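PDB 6WB6: transferrin from Manduca sexta, which transports iron, binding a single ferric ion together with a carbonate or bicarbonate anion in each molecule. Local coordinates for residues 27-32 against 289-294; 75-80 against 322-327; 404-409 against 586-591; 422-427 against 599-604. All blocks are in the same frame, centred on the assembly; numbering follows the deposited sequence.

Contact 1: 27-32 against 289-294; sequences SKVALE and LREKVK
Ser27 and Lys292 bring the two backbones closest, CA to CA 5.4 Å, where the loop that leads into strand 31-36 passes along one flank of helix 286-300. The side chain of Lys292 fills much of this seam. Its CG stands anti to the backbone N (chi1 179°) and the chain then bends at chi2, which carries the methylenes across the loop instead of straight out from the helix. CD passes 3.6 Å from Ser27 OG, and farther along CE packs 3.7 Å from Leu31 CD1. The amine at the end finds its hydrogen-bond partner just before the loop segment, in the hydroxyl of Thr25. An alanine at this position would remove the methylenes that pack against Leu31 and would probably leave the Thr25 hydroxyl without its amine partner. Ser27 organises the loop in another way: OG accepts from Val29 N at 3.3 Å, closing an ST turn, while the same hydroxyl gives only a weak bond to Glu291 OE1, 3.4 Å away. The bent chain of Glu291 brings that oxygen over Ser27 CB as well. On the inner side the contact turns apolar. Leu31 CD2 meets Leu289 CD1 at 3.8 Å, the two side chains crossing at about a right angle, and both touch Tyr5 of strand 5-10 and Phe53 of strand 53-56. The arrangement is one of helix-on-sheet packing in an alpha/beta domain, here the sheet-forming part of the first transferrin-like half, where a helix from late in that half lies against the start of an early strand.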
loop_
_atom_site.group_PDB
_atom_site.type_symbol
_atom_site.label_atom_id
_atom_site.label_comp_id
_atom_site.label_asym_id
_atom_site.label_seq_id
_atom_site.Cartn_x
_atom_site.Cartn_y
_atom_site.Cartn_z
ATOM N N SER A 27 -32.155 16.669 16.191
ATOM C CA SER A 27 -31.352 17.868 15.990
ATOM C C SER A 27 -31.657 18.443 14.615
ATOM O O SER A 27 -31.738 17.702 13.633
ATOM C CB SER A 27 -29.865 17.548 16.118
ATOM O OG SER A 27 -29.063 18.600 15.583
ATOM N N LYS A 28 -31.854 19.762 14.551
ATOM C CA LYS A 28 -32.113 20.460 13.301
ATOM C C LYS A 28 -30.868 21.167 12.788
ATOM O O LYS A 28 -30.939 21.865 11.776
ATOM C CB LYS A 28 -33.270 21.462 13.480
ATOM C CG LYS A 28 -34.541 20.817 14.085
ATOM C CD LYS A 28 -35.040 19.607 13.261
ATOM C CE LYS A 28 -36.275 18.931 13.906
ATOM N NZ LYS A 28 -36.572 17.617 13.314
ATOM N N VAL A 29 -29.730 20.988 13.466
ATOM C CA VAL A 29 -28.425 21.385 12.956
ATOM C C VAL A 29 -28.370 21.094 11.458
ATOM O O VAL A 29 -28.719 19.993 11.015
ATOM C CB VAL A 29 -27.307 20.646 13.722
ATOM C CG1 VAL A 29 -25.969 20.999 13.167
ATOM C CG2 VAL A 29 -27.345 20.985 15.222
ATOM N N ALA A 30 -27.979 22.090 10.663
ATOM C CA ALA A 30 -27.701 21.900 9.246
ATOM C C ALA A 30 -26.253 21.459 9.062
ATOM O O ALA A 30 -25.329 22.188 9.435
ATOM C CB ALA A 30 -27.947 23.194 8.461
ATOM N N LEU A 31 -26.057 20.279 8.482
ATOM C CA LEU A 31 -24.743 19.826 8.044
ATOM C C LEU A 31 -24.630 19.960 6.533
ATOM O O LEU A 31 -25.603 19.754 5.808
ATOM C CB LEU A 31 -24.505 18.369 8.418
ATOM C CG LEU A 31 -24.300 17.999 9.883
ATOM C CD1 LEU A 31 -24.673 16.559 9.988
ATOM C CD2 LEU A 31 -22.876 18.234 10.304
ATOM N N GLU A 32 -23.433 20.276 6.058
ATOM C CA GLU A 32 -23.164 20.240 4.633
ATOM C C GLU A 32 -21.966 19.354 4.370
ATOM O O GLU A 32 -21.031 19.280 5.171
ATOM C CB GLU A 32 -22.873 21.609 4.004
ATOM C CG GLU A 32 -22.917 22.774 4.916
ATOM C CD GLU A 32 -22.607 24.087 4.173
ATOM O OE1 GLU A 32 -22.166 24.023 3.003
ATOM O OE2 GLU A 32 -22.802 25.179 4.749
ATOM N N LEU A 289 -23.717 20.335 17.485
ATOM C CA LEU A 289 -23.108 19.353 16.600
ATOM C C LEU A 289 -22.993 17.991 17.275
ATOM O O LEU A 289 -23.258 16.957 16.653
ATOM C CB LEU A 289 -21.725 19.843 16.164
ATOM C CG LEU A 289 -20.987 18.949 15.180
ATOM C CD1 LEU A 289 -21.814 18.732 13.934
ATOM C CD2 LEU A 289 -19.619 19.536 14.850
ATOM N N ARG A 290 -22.554 17.968 18.533
ATOM C CA ARG A 290 -22.316 16.694 19.211
ATOM C C ARG A 290 -23.603 15.890 19.324
ATOM O O ARG A 290 -23.601 14.650 19.223
ATOM C CB ARG A 290 -21.739 16.945 20.598
ATOM C CG ARG A 290 -20.310 17.486 20.620
ATOM C CD ARG A 290 -19.950 18.022 22.014
ATOM N NE ARG A 290 -18.566 17.742 22.385
ATOM C CZ ARG A 290 -17.919 18.342 23.380
ATOM N NH1 ARG A 290 -18.524 19.275 24.103
ATOM N NH2 ARG A 290 -16.656 18.015 23.645
ATOM N N GLU A 291 -24.711 16.594 19.533
ATOM C CA GLU A 291 -26.027 15.979 19.593
ATOM C C GLU A 291 -26.434 15.440 18.230
ATOM O O GLU A 291 -27.074 14.385 18.135
ATOM C CB GLU A 291 -27.008 17.037 20.127
ATOM C CG GLU A 291 -28.516 16.786 19.994
ATOM C CD GLU A 291 -29.286 18.113 19.711
ATOM O OE1 GLU A 291 -28.777 18.961 18.928
ATOM O OE2 GLU A 291 -30.377 18.319 20.274
ATOM N N LYS A 292 -26.081 16.157 17.167
ATOM C CA LYS A 292 -26.373 15.687 15.819
ATOM C C LYS A 292 -25.607 14.408 15.487
ATOM O O LYS A 292 -26.186 13.431 15.002
ATOM C CB LYS A 292 -26.037 16.775 14.806
ATOM C CG LYS A 292 -26.298 16.351 13.388
ATOM C CD LYS A 292 -27.760 16.438 13.020
ATOM C CE LYS A 292 -27.936 15.990 11.597
ATOM N NZ LYS A 292 -29.335 15.927 11.192
ATOM N N VAL A 293 -24.294 14.413 15.684
ATOM C CA VAL A 293 -23.502 13.217 15.397
ATOM C C VAL A 293 -23.983 12.038 16.241
ATOM O O VAL A 293 -24.171 10.925 15.734
ATOM C CB VAL A 293 -22.008 13.510 15.618
ATOM C CG1 VAL A 293 -21.184 12.251 15.380
ATOM C CG2 VAL A 293 -21.575 14.602 14.668
ATOM N N LYS A 294 -24.193 12.262 17.540
ATOM C CA LYS A 294 -24.711 11.193 18.394
ATOM C C LYS A 294 -25.996 10.608 17.835
ATOM O O LYS A 294 -26.218 9.395 17.903
ATOM C CB LYS A 294 -24.929 11.714 19.824
ATOM C CG LYS A 294 -23.652 11.939 20.624
ATOM C CD LYS A 294 -23.901 12.521 22.029
ATOM C CE LYS A 294 -24.965 11.732 22.844
ATOM N NZ LYS A 294 -24.670 10.279 23.048
#

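Contact 2: 75-80 against 322-327; sequences FQEYRT and ADNIPI
Glu77 and Ala322 form an antiparallel hydrogen-bonded pair between strand 72-79 and strand 320-327, the latter an outermost strand of a four-stranded sheet. Ala322 N gives to Glu77 O at 2.9 Å and Glu77 N gives to Ala322 O at 3.1 Å, both nearly straight. The two strand directions lie 134° apart, well off antiparallel, and side chains add to the joining. Gln76 bends at chi2 (93°), which swings its amide alongside Asp323, pointing the same way. NE2 donates to Asp323 OD1 at 2.7 Å, meeting the anti lone pair of the carboxylate oxygen, although the amide and carboxylate planes are turned 33° against each other. Arg290 of helix 286-300 makes a long, weak ion pair with the same oxygen. Around Glu77 a salt bridge stays within its own strand: Arg79 holds OE2 side-on with two nitrogens, NE at 2.8 Å and NH2 at 2.7 Å. The oxygen sits in the guanidinium plane, but both donors come from the same face of the carboxylate, well above its plane. The methyl of Ala322 lies over one face of that guanidinium, CB to Arg79 CD 3.5 Å, so a charged group is flanked by carbon from the next strand. NH1 is bonded to Pro84 O. Farther on, Glu77 OE1 lies 3.5 Å from Asn324 CB, and Asn324 turns its ND2 to Val74 O. The pairing is that of an edge strand in the antiparallel sheet, ordered 1-3-2-4, of the first transferrin-like half.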
loop_
_atom_site.group_PDB
_atom_site.type_symbol
_atom_site.label_atom_id
_atom_site.label_comp_id
_atom_site.label_asym_id
_atom_site.label_seq_id
_atom_site.Cartn_x
_atom_site.Cartn_y
_atom_site.Cartn_z
ATOM N N PHE A 75 -12.820 17.114 19.478
ATOM C CA PHE A 75 -13.985 17.405 20.304
ATOM C C PHE A 75 -14.927 16.221 20.432
ATOM O O PHE A 75 -15.970 16.349 21.072
ATOM C CB PHE A 75 -14.751 18.618 19.741
ATOM C CG PHE A 75 -15.358 18.372 18.391
ATOM C CD1 PHE A 75 -16.628 17.849 18.274
ATOM C CD2 PHE A 75 -14.645 18.660 17.234
ATOM C CE1 PHE A 75 -17.183 17.623 17.046
ATOM C CE2 PHE A 75 -15.198 18.421 15.992
ATOM C CZ PHE A 75 -16.474 17.906 15.905
ATOM N N GLN A 76 -14.602 15.083 19.830
ATOM C CA GLN A 76 -15.490 13.929 19.861
ATOM C C GLN A 76 -14.692 12.638 19.805
ATOM O O GLN A 76 -13.809 12.490 18.949
ATOM C CB GLN A 76 -16.474 13.973 18.689
ATOM C CG GLN A 76 -17.696 13.120 18.900
ATOM C CD GLN A 76 -18.801 13.922 19.494
ATOM O OE1 GLN A 76 -19.827 14.151 18.854
ATOM N NE2 GLN A 76 -18.593 14.393 20.716
ATOM N N GLU A 77 -15.018 11.705 20.697
ATOM C CA GLU A 77 -14.427 10.370 20.696
ATOM C C GLU A 77 -15.475 9.343 20.298
ATOM O O GLU A 77 -16.613 9.378 20.780
ATOM C CB GLU A 77 -13.858 10.001 22.072
ATOM C CG GLU A 77 -12.572 10.696 22.419
ATOM C CD GLU A 77 -12.141 10.418 23.839
ATOM O OE1 GLU A 77 -11.609 11.333 24.480
ATOM O OE2 GLU A 77 -12.358 9.289 24.323
ATOM N N TYR A 78 -15.085 8.444 19.413
ATOM C CA TYR A 78 -15.860 7.250 19.096
ATOM C C TYR A 78 -15.386 6.092 19.970
ATOM O O TYR A 78 -14.214 5.696 19.911
ATOM C CB TYR A 78 -15.697 6.891 17.621
ATOM C CG TYR A 78 -16.299 7.873 16.637
ATOM C CD1 TYR A 78 -17.203 8.849 17.054
ATOM C CD2 TYR A 78 -15.961 7.820 15.290
ATOM C CE1 TYR A 78 -17.760 9.738 16.152
ATOM C CE2 TYR A 78 -16.517 8.703 14.374
ATOM C CZ TYR A 78 -17.407 9.662 14.812
ATOM O OH TYR A 78 -17.971 10.549 13.918
ATOM N N ARG A 79 -16.291 5.545 20.773
ATOM C CA ARG A 79 -15.962 4.499 21.724
ATOM C C ARG A 79 -16.832 3.276 21.441
ATOM O O ARG A 79 -17.620 3.259 20.503
ATOM C CB ARG A 79 -16.145 5.018 23.151
ATOM C CG ARG A 79 -15.360 6.290 23.411
ATOM C CD ARG A 79 -15.514 6.741 24.839
ATOM N NE ARG A 79 -14.535 7.753 25.212
ATOM C CZ ARG A 79 -14.520 8.342 26.401
ATOM N NH1 ARG A 79 -15.421 8.027 27.319
ATOM N NH2 ARG A 79 -13.609 9.232 26.683
ATOM N N THR A 80 -16.674 2.236 22.256
ATOM C CA THR A 80 -17.507 1.050 22.135
ATOM C C THR A 80 -18.629 1.125 23.158
ATOM O O THR A 80 -18.520 1.803 24.181
ATOM C CB THR A 80 -16.712 -0.229 22.372
ATOM O OG1 THR A 80 -16.074 -0.121 23.643
ATOM C CG2 THR A 80 -15.685 -0.475 21.256
ATOM N N ALA A 322 -18.898 9.734 22.476
ATOM C CA ALA A 322 -18.688 10.312 23.795
ATOM C C ALA A 322 -18.122 11.716 23.654
ATOM O O ALA A 322 -17.133 11.919 22.935
ATOM C CB ALA A 322 -17.730 9.455 24.607
ATOM N N ASP A 323 -18.737 12.684 24.337
ATOM C CA ASP A 323 -18.177 14.034 24.364
ATOM C C ASP A 323 -17.035 14.038 25.366
ATOM O O ASP A 323 -17.168 13.499 26.469
ATOM C CB ASP A 323 -19.200 15.111 24.755
ATOM C CG ASP A 323 -20.453 15.104 23.890
ATOM O OD1 ASP A 323 -20.349 15.094 22.638
ATOM O OD2 ASP A 323 -21.555 15.129 24.488
ATOM N N ASN A 324 -15.920 14.638 24.982
ATOM C CA ASN A 324 -14.762 14.742 25.845
ATOM C C ASN A 324 -14.584 16.190 26.255
ATOM O O ASN A 324 -15.314 17.084 25.826
ATOM C CB ASN A 324 -13.507 14.210 25.146
ATOM C CG ASN A 324 -13.465 14.579 23.676
ATOM O OD1 ASN A 324 -14.456 14.410 22.969
ATOM N ND2 ASN A 324 -12.321 15.082 23.207
ATOM N N ILE A 325 -13.603 16.409 27.108
ATOM C CA ILE A 325 -13.133 17.757 27.390
ATOM C C ILE A 325 -12.300 18.114 26.162
ATOM O O ILE A 325 -11.202 17.568 25.990
ATOM C CB ILE A 325 -12.357 17.814 28.718
ATOM C CG1 ILE A 325 -13.252 17.310 29.866
ATOM C CG2 ILE A 325 -11.888 19.224 29.005
ATOM C CD1 ILE A 325 -12.527 17.067 31.177
ATOM N N PRO A 326 -12.809 18.969 25.243
ATOM C CA PRO A 326 -12.083 19.215 23.989
ATOM C C PRO A 326 -10.590 19.343 24.230
ATOM O O PRO A 326 -10.170 19.935 25.228
ATOM C CB PRO A 326 -12.695 20.526 23.482
ATOM C CG PRO A 326 -14.075 20.529 24.038
ATOM C CD PRO A 326 -13.978 19.859 25.381
ATOM N N ILE A 327 -9.784 18.788 23.336
ATOM C CA ILE A 327 -8.347 18.676 23.578
ATOM C C ILE A 327 -7.617 18.804 22.259
ATOM O O ILE A 327 -8.068 18.287 21.234
ATOM C CB ILE A 327 -8.007 17.340 24.263
ATOM C CG1 ILE A 327 -6.503 17.224 24.526
ATOM C CG2 ILE A 327 -8.497 16.177 23.406
ATOM C CD1 ILE A 327 -6.163 16.140 25.528
#

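Contact 3: 404-409 against 586-591; sequences LASVDD and RTWVAA
Asp408 and Arg586 close one end of an antiparallel strand pair, 405-407 with 587-590, at the border of the four-stranded sheet in the second transferrin-like half. Arg586 starts extended and bends at chi3 (-66°), laying its guanidinium beside the carboxylate with the two planes nearly coplanar, 20° apart. The grip is side-on and takes both oxygens: NE to OD1 at 2.6 Å, an almost straight bond to the syn lone pair, and NH2 to OD2 at 3.1 Å. The remaining nitrogen, NH1, binds Asn629 O. A leucine in place of Arg586 would offer no charge, and the Asp408 carboxylate would probably lose both these bonds and be freer to turn. Between the strands, the hydrogen-bonded pairs are Ala405 with Val589 and Val407 with Thr587; Thr587 N, for instance, gives to Val407 O at 2.9 Å. On the face of these pairs Val407 CG1 meets Val589 CG1 at 3.7 Å, the side chains crossing at about a right angle; helix 390-399 covers this face. On the other face Ser406 and Trp588 form a non-hydrogen-bonded pair whose CA atoms come unusually near, 4.0 Å. Ser406 CB sits over one face of the indole in a CH-pi contact, 3.6 Å from the centroid of the five-membered ring. With the first torsion at 59°, OG can also share a water with the ring: the oxygen lies 3.0 Å from Ser406 OG and accepts from Trp588 NE1 at 3.3 Å.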
loop_
_atom_site.group_PDB
_atom_site.type_symbol
_atom_site.label_atom_id
_atom_site.label_comp_id
_atom_site.label_asym_id
_atom_site.label_seq_id
_atom_site.Cartn_x
_atom_site.Cartn_y
_atom_site.Cartn_z
ATOM N N LEU A 404 15.243 7.294 -5.823
ATOM C CA LEU A 404 14.512 6.654 -6.906
ATOM C C LEU A 404 13.746 7.688 -7.708
ATOM O O LEU A 404 13.454 8.788 -7.242
ATOM C CB LEU A 404 13.538 5.570 -6.401
ATOM C CG LEU A 404 12.352 6.017 -5.542
ATOM C CD1 LEU A 404 11.405 4.832 -5.232
ATOM C CD2 LEU A 404 12.804 6.656 -4.261
ATOM N N ALA A 405 13.374 7.264 -8.903
ATOM C CA ALA A 405 12.676 8.086 -9.858
ATOM C C ALA A 405 11.990 7.127 -10.798
ATOM O O ALA A 405 12.420 5.978 -10.951
ATOM C CB ALA A 405 13.634 9.024 -10.598
ATOM N N SER A 406 10.912 7.599 -11.402
ATOM C CA SER A 406 10.115 6.800 -12.310
ATOM C C SER A 406 10.489 7.115 -13.748
ATOM O O SER A 406 11.007 8.181 -14.065
ATOM C CB SER A 406 8.611 7.046 -12.114
ATOM O OG SER A 406 8.280 8.407 -12.324
ATOM N N VAL A 407 10.163 6.172 -14.612
ATOM C CA VAL A 407 10.410 6.256 -16.037
ATOM C C VAL A 407 9.352 5.384 -16.697
ATOM O O VAL A 407 8.902 4.385 -16.121
ATOM C CB VAL A 407 11.881 5.851 -16.323
ATOM C CG1 VAL A 407 12.215 4.536 -15.624
ATOM C CG2 VAL A 407 12.178 5.781 -17.793
ATOM N N ASP A 408 8.857 5.813 -17.842
ATOM C CA ASP A 408 7.697 5.158 -18.422
ATOM C C ASP A 408 8.098 4.370 -19.662
ATOM O O ASP A 408 9.136 4.615 -20.284
ATOM C CB ASP A 408 6.590 6.169 -18.775
ATOM C CG ASP A 408 5.958 6.836 -17.540
ATOM O OD1 ASP A 408 5.792 6.158 -16.505
ATOM O OD2 ASP A 408 5.617 8.046 -17.603
ATOM N N ASP A 409 7.269 3.380 -19.980
ATOM C CA ASP A 409 7.301 2.702 -21.270
ATOM C C ASP A 409 8.738 2.247 -21.527
ATOM O O ASP A 409 9.368 1.679 -20.624
ATOM C CB ASP A 409 6.703 3.638 -22.320
ATOM C CG ASP A 409 5.255 4.049 -22.003
ATOM O OD1 ASP A 409 4.419 3.162 -21.712
ATOM O OD2 ASP A 409 4.948 5.262 -22.055
ATOM N N ARG A 586 5.036 1.969 -15.993
ATOM C CA ARG A 586 5.747 2.978 -15.228
ATOM C C ARG A 586 6.561 2.283 -14.146
ATOM O O ARG A 586 6.027 1.483 -13.374
ATOM C CB ARG A 586 4.791 3.977 -14.595
ATOM C CG ARG A 586 5.459 4.894 -13.624
ATOM C CD ARG A 586 4.574 6.090 -13.276
ATOM N NE ARG A 586 4.356 6.943 -14.433
ATOM C CZ ARG A 586 3.546 8.003 -14.452
ATOM N NH1 ARG A 586 2.866 8.373 -13.372
ATOM N NH2 ARG A 586 3.417 8.702 -15.558
ATOM N N THR A 587 7.854 2.596 -14.106
ATOM C CA THR A 587 8.851 1.891 -13.305
ATOM C C THR A 587 9.684 2.885 -12.518
ATOM O O THR A 587 10.103 3.913 -13.063
ATOM C CB THR A 587 9.797 1.109 -14.177
ATOM O OG1 THR A 587 9.075 0.122 -14.910
ATOM C CG2 THR A 587 10.831 0.459 -13.336
ATOM N N TRP A 588 9.957 2.563 -11.257
ATOM C CA TRP A 588 10.844 3.363 -10.428
ATOM C C TRP A 588 12.218 2.721 -10.412
ATOM O O TRP A 588 12.345 1.502 -10.221
ATOM C CB TRP A 588 10.281 3.538 -9.012
ATOM C CG TRP A 588 9.091 4.448 -9.048
ATOM C CD1 TRP A 588 9.053 5.753 -8.690
ATOM C CD2 TRP A 588 7.749 4.107 -9.481
ATOM N NE1 TRP A 588 7.783 6.260 -8.870
ATOM C CE2 TRP A 588 6.970 5.273 -9.368
ATOM C CE3 TRP A 588 7.140 2.934 -9.948
ATOM C CZ2 TRP A 588 5.615 5.307 -9.717
ATOM C CZ3 TRP A 588 5.779 2.968 -10.282
ATOM C CH2 TRP A 588 5.045 4.146 -10.178
ATOM N N VAL A 589 13.240 3.531 -10.667
ATOM C CA VAL A 589 14.591 3.014 -10.816
ATOM C C VAL A 589 15.461 3.646 -9.751
ATOM O O VAL A 589 15.185 4.745 -9.256
ATOM C CB VAL A 589 15.175 3.263 -12.219
ATOM C CG1 VAL A 589 14.303 2.644 -13.263
ATOM C CG2 VAL A 589 15.359 4.737 -12.471
ATOM N N ALA A 590 16.523 2.927 -9.397
ATOM C CA ALA A 590 17.435 3.339 -8.348
ATOM C C ALA A 590 18.871 3.070 -8.772
ATOM O O ALA A 590 19.143 2.286 -9.683
ATOM C CB ALA A 590 17.148 2.610 -7.031
ATOM N N ALA A 591 19.795 3.730 -8.083
ATOM C CA ALA A 591 21.195 3.524 -8.376
ATOM C C ALA A 591 21.675 2.241 -7.711
ATOM O O ALA A 591 20.939 1.557 -6.985
ATOM C CB ALA A 591 22.023 4.718 -7.921
HETATM O O HOH W 1 7.555 9.426 -9.607
#

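Contact 4: 422-427 against 599-604; sequences HPVFHE and SIAHTP
Val424 N, in a probable backbone hydrogen bond to Trp588 O, fixes the strand residue that faces Ile600 and Ala601 of helix 597-611. Phe425 O is likewise paired with Trp588 N, so Val424 and Phe425 stand together opposite a single residue of the neighbouring strand. With Val424 at phi/psi -110/-45°, this is a classic beta bulge, and its consequence is plain: two successive side chains point to the helix instead of one. The contact with the helix is itself apolar. Val424 holds CG1 anti to its backbone N, which places the methyl 3.7 Å from Ala601 CB and 3.8 Å from Ile600 CG2. Phe425 has CG between its backbone N and carbonyl carbon, and the ring reaches along the helix flank. Its CD1 comes 3.9 Å from Ala601 CA, an approach helped by the small side chain there, while CZ touches Pro604 CG at 3.5 Å; the phenyl and the proline cross at about a right angle. Pro604 lies at a kink, since its N has no bond to the preceding turn. The strand and helix axes run almost the same way, 15° apart and 8.1 Å at their closest. Seen in the fold, the helix packs on the sheet over strands 587-590, 422-428 and 638-641: Ile600 touches Ala590, Pro604 touches Leu639, and the Phe425 ring stacks on Trp588.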
loop_
_atom_site.group_PDB
_atom_site.type_symbol
_atom_site.label_atom_id
_atom_site.label_comp_id
_atom_site.label_asym_id
_atom_site.label_seq_id
_atom_site.Cartn_x
_atom_site.Cartn_y
_atom_site.Cartn_z
ATOM N N HIS A 422 18.652 0.826 -12.186
ATOM C CA HIS A 422 17.982 -0.445 -12.373
ATOM C C HIS A 422 16.589 -0.383 -11.754
ATOM O O HIS A 422 16.381 0.315 -10.754
ATOM C CB HIS A 422 18.799 -1.579 -11.738
ATOM C CG HIS A 422 18.762 -1.580 -10.240
ATOM N ND1 HIS A 422 19.624 -0.823 -9.469
ATOM C CD2 HIS A 422 17.975 -2.257 -9.369
ATOM C CE1 HIS A 422 19.374 -1.039 -8.191
ATOM N NE2 HIS A 422 18.376 -1.906 -8.101
ATOM N N PRO A 423 15.630 -1.113 -12.304
ATOM C CA PRO A 423 14.253 -1.011 -11.795
ATOM C C PRO A 423 14.117 -1.677 -10.447
ATOM O O PRO A 423 14.726 -2.715 -10.194
ATOM C CB PRO A 423 13.417 -1.725 -12.857
ATOM C CG PRO A 423 14.347 -2.609 -13.574
ATOM C CD PRO A 423 15.743 -2.032 -13.444
ATOM N N VAL A 424 13.315 -1.068 -9.574
ATOM C CA VAL A 424 13.058 -1.595 -8.239
ATOM C C VAL A 424 11.635 -2.106 -8.109
ATOM O O VAL A 424 11.400 -3.176 -7.536
ATOM C CB VAL A 424 13.360 -0.533 -7.158
ATOM C CG1 VAL A 424 12.919 -1.029 -5.750
ATOM C CG2 VAL A 424 14.824 -0.176 -7.155
ATOM N N PHE A 425 10.668 -1.333 -8.597
ATOM C CA PHE A 425 9.271 -1.757 -8.602
ATOM C C PHE A 425 8.564 -0.991 -9.706
ATOM O O PHE A 425 9.052 0.046 -10.179
ATOM C CB PHE A 425 8.599 -1.521 -7.257
ATOM C CG PHE A 425 8.559 -0.078 -6.843
ATOM C CD1 PHE A 425 9.595 0.476 -6.112
ATOM C CD2 PHE A 425 7.496 0.732 -7.208
ATOM C CE1 PHE A 425 9.571 1.809 -5.746
ATOM C CE2 PHE A 425 7.473 2.060 -6.842
ATOM C CZ PHE A 425 8.507 2.598 -6.109
ATOM N N HIS A 426 7.432 -1.537 -10.126
ATOM C CA HIS A 426 6.682 -1.045 -11.268
ATOM C C HIS A 426 5.196 -1.077 -10.935
ATOM O O HIS A 426 4.767 -1.705 -9.954
ATOM C CB HIS A 426 6.968 -1.892 -12.504
ATOM C CG HIS A 426 6.608 -3.326 -12.315
ATOM N ND1 HIS A 426 7.541 -4.297 -12.018
ATOM C CD2 HIS A 426 5.407 -3.953 -12.342
ATOM C CE1 HIS A 426 6.933 -5.464 -11.909
ATOM N NE2 HIS A 426 5.636 -5.279 -12.094
ATOM N N GLU A 427 4.415 -0.389 -11.779
ATOM C CA GLU A 427 2.966 -0.375 -11.675
ATOM C C GLU A 427 2.368 -1.663 -12.203
ATOM O O GLU A 427 2.880 -2.278 -13.144
ATOM C CB GLU A 427 2.373 0.812 -12.444
ATOM C CG GLU A 427 2.573 2.113 -11.727
ATOM C CD GLU A 427 1.904 3.306 -12.386
ATOM O OE1 GLU A 427 1.454 3.211 -13.549
ATOM O OE2 GLU A 427 1.876 4.350 -11.733
ATOM N N SER A 599 14.962 -1.664 0.890
ATOM C CA SER A 599 14.766 -0.373 1.538
ATOM C C SER A 599 14.032 0.621 0.640
ATOM O O SER A 599 13.252 1.445 1.135
ATOM C CB SER A 599 16.116 0.188 1.976
ATOM O OG SER A 599 16.529 -0.419 3.182
ATOM N N ILE A 600 14.222 0.528 -0.674
ATOM C CA ILE A 600 13.620 1.491 -1.596
ATOM C C ILE A 600 12.175 1.127 -1.900
ATOM O O ILE A 600 11.288 1.993 -1.961
ATOM C CB ILE A 600 14.464 1.564 -2.879
ATOM C CG1 ILE A 600 15.779 2.295 -2.567
ATOM C CG2 ILE A 600 13.685 2.243 -3.997
ATOM C CD1 ILE A 600 16.643 2.532 -3.781
ATOM N N ALA A 601 11.927 -0.147 -2.132
ATOM C CA ALA A 601 10.582 -0.589 -2.444
ATOM C C ALA A 601 9.676 -0.533 -1.227
ATOM O O ALA A 601 8.466 -0.412 -1.374
ATOM C CB ALA A 601 10.621 -2.021 -2.992
ATOM N N HIS A 602 10.227 -0.625 -0.019
ATOM C CA HIS A 602 9.379 -0.927 1.123
ATOM C C HIS A 602 8.276 0.117 1.282
ATOM O O HIS A 602 7.082 -0.211 1.292
ATOM C CB HIS A 602 10.208 -1.032 2.406
ATOM C CG HIS A 602 9.384 -1.389 3.592
ATOM N ND1 HIS A 602 8.788 -0.442 4.397
ATOM C CD2 HIS A 602 9.007 -2.596 4.077
ATOM C CE1 HIS A 602 8.098 -1.054 5.344
ATOM N NE2 HIS A 602 8.215 -2.357 5.170
ATOM N N THR A 603 8.651 1.379 1.432
ATOM C CA THR A 603 7.643 2.387 1.754
ATOM C C THR A 603 6.597 2.543 0.662
ATOM O O THR A 603 5.395 2.551 0.990
ATOM C CB THR A 603 8.311 3.719 2.097
ATOM O OG1 THR A 603 8.873 3.631 3.412
ATOM C CG2 THR A 603 7.316 4.896 2.050
ATOM N N PRO A 604 6.947 2.666 -0.614
ATOM C CA PRO A 604 5.884 2.723 -1.631
ATOM C C PRO A 604 5.018 1.488 -1.682
ATOM O O PRO A 604 3.803 1.620 -1.899
ATOM C CB PRO A 604 6.651 2.930 -2.944
ATOM C CG PRO A 604 8.095 2.849 -2.605
ATOM C CD PRO A 604 8.242 3.123 -1.154
#

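The four contacts fall into two pairs. Contacts 1 and 2 belong to the first transferrin-like half, with centres 15 Å apart, and meet where Arg290 NH2 of helix 286-300 probably bonds to Phe75 O. Contacts 3 and 4 belong to the second half, only 9 Å apart, and lie on the same sheet, where strand 587-590 of contact 3 neighbours strand 422-428 of contact 4. Between halves the centres are 40 to 48 Å apart without touching. Within each pair the segments alternate along the sequence, and the first pair closes before the second opens. Both halves have an antiparallel sheet of order 1-3-2-4 with a late helix, 286-300 or 597-611, packed on it, consistent with the repeated two-lobe architecture of transferrins.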